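Local coordinates for hypothetical protein PH0435 (PDB 2YV4) that is of unproven function but, as the C-terminal domain of a Sua5-type protein, probably belongs to an enzyme making threonylcarbamoyl-AMP for tRNA modification, at residues K59-F62 and K63-Y67. Numbering follows the deposited sequence.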
# COMPACT_ATOMS: atom_id res chain seq x y z
N LYS A 59 5.37 -12.03 -5.11
CA LYS A 59 5.12 -13.11 -4.18
C LYS A 59 4.29 -12.75 -2.94
O LYS A 59 3.45 -13.54 -2.51
CB LYS A 59 6.45 -13.72 -3.72
CG LYS A 59 6.30 -14.93 -2.81
CD LYS A 59 7.64 -15.42 -2.27
CE LYS A 59 7.44 -16.63 -1.37
NZ LYS A 59 8.72 -17.13 -0.79
N ASN A 60 4.51 -11.57 -2.38
CA ASN A 60 3.80 -11.17 -1.16
C ASN A 60 2.52 -10.36 -1.29
O ASN A 60 1.66 -10.40 -0.41
CB ASN A 60 4.74 -10.38 -0.23
CG ASN A 60 6.07 -11.06 -0.00
OD1 ASN A 60 6.13 -12.27 0.24
ND2 ASN A 60 7.15 -10.28 -0.05
N LEU A 61 2.38 -9.61 -2.38
CA LEU A 61 1.21 -8.74 -2.54
C LEU A 61 -0.16 -9.33 -2.23
O LEU A 61 -0.87 -8.82 -1.35
CB LEU A 61 1.20 -8.12 -3.94
CG LEU A 61 0.15 -7.02 -4.13
CD1 LEU A 61 0.34 -5.95 -3.06
CD2 LEU A 61 0.28 -6.42 -5.52
N PHE A 62 -0.55 -10.39 -2.93
CA PHE A 62 -1.86 -11.00 -2.70
C PHE A 62 -1.99 -11.59 -1.30
O PHE A 62 -3.07 -11.58 -0.71
CB PHE A 62 -2.14 -12.04 -3.78
CG PHE A 62 -2.66 -11.45 -5.07
CD1 PHE A 62 -2.20 -10.22 -5.52
CD2 PHE A 62 -3.60 -12.13 -5.84
CE1 PHE A 62 -2.68 -9.66 -6.71
CE2 PHE A 62 -4.08 -11.59 -7.03
CZ PHE A 62 -3.62 -10.35 -7.47
N LYS A 63 -0.89 -12.10 -0.76
CA LYS A 63 -0.92 -12.64 0.59
C LYS A 63 -1.19 -11.46 1.53
O LYS A 63 -1.93 -11.58 2.51
CB LYS A 63 0.42 -13.30 0.93
CG LYS A 63 0.53 -13.79 2.36
CD LYS A 63 1.78 -14.63 2.57
CE LYS A 63 1.89 -15.09 4.01
NZ LYS A 63 0.66 -15.82 4.45
N ALA A 64 -0.58 -10.32 1.22
CA ALA A 64 -0.74 -9.11 2.02
C ALA A 64 -2.19 -8.62 1.97
O ALA A 64 -2.78 -8.28 3.00
CB ALA A 64 0.19 -8.02 1.52
N LEU A 65 -2.75 -8.58 0.77
CA LEU A 65 -4.13 -8.14 0.60
C LEU A 65 -5.12 -9.06 1.33
O LEU A 65 -6.13 -8.60 1.86
CB LEU A 65 -4.47 -8.05 -0.89
CG LEU A 65 -3.74 -6.94 -1.66
CD1 LEU A 65 -3.86 -7.16 -3.16
CD2 LEU A 65 -4.31 -5.59 -1.25
N ARG A 66 -4.84 -10.35 1.35
CA ARG A 66 -5.74 -11.27 2.05
C ARG A 66 -5.68 -10.96 3.54
O ARG A 66 -6.69 -11.02 4.24
CB ARG A 66 -5.34 -12.73 1.79
CG ARG A 66 -5.49 -13.15 0.34
CD ARG A 66 -5.34 -14.65 0.16
NE ARG A 66 -5.10 -14.99 -1.24
CZ ARG A 66 -3.89 -15.01 -1.81
NH1 ARG A 66 -2.82 -14.71 -1.09
NH2 ARG A 66 -3.76 -15.32 -3.09
N TYR A 67 -4.48 -10.63 4.02
CA TYR A 67 -4.30 -10.28 5.42
C TYR A 67 -5.15 -9.06 5.75
O TYR A 67 -5.84 -9.01 6.77
CB TYR A 67 -2.83 -9.96 5.70
CG TYR A 67 -2.57 -9.50 7.11
CD1 TYR A 67 -2.43 -10.42 8.15
CD2 TYR A 67 -2.55 -8.13 7.43
CE1 TYR A 67 -2.28 -10.00 9.47
CE2 TYR A 67 -2.40 -7.70 8.74
CZ TYR A 67 -2.27 -8.64 9.76
OH TYR A 67 -2.17 -8.22 11.06
O HOH W 1 0.98 -13.06 -2.92
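Arg-66 folds back over the turn before it and lays one face of its guanidinium on the carbonyl oxygen of Phe-62. With CG beside its own backbone N (chi1 -64°), the chain runs back along the helix; NH1 comes 3.2 Å from Phe-62 O, at an angle too poor for a hydrogen bond, while NH2 rests 3.7 Å from Phe-62 CB, near the plane of the ring at its edge. That same oxygen accepts the backbone N-H of Arg-66.

Just upstream, Ala-64 N and Leu-65 N donate to Asn-60 O and Leu-61 O, both at 2.8 Å. One turn is opened instead by a water, which donates to Lys-59 O at a short 2.5 Å and accepts from Lys-63 N at 3.0 Å.

Apolar contact centres on Leu-65 CD1, 4.1 Å from Leu-61 CG and 4.2 Å from Phe-62 CD1.

Leu-61, Ala-64 and Leu-65 lie on the inner side of helix 54-70, which packs on the parallel sheet of an alpha/beta domain: Ala-64 and Leu-65 touch Ile-37 of strand 34-38, Ala-64 also meets Phe-48 of strand 46-49, and both leucines reach Leu-94, just beyond helix 86-93. Phe-62, apart from these, makes a cation-pi contact with Arg-93 of that helix.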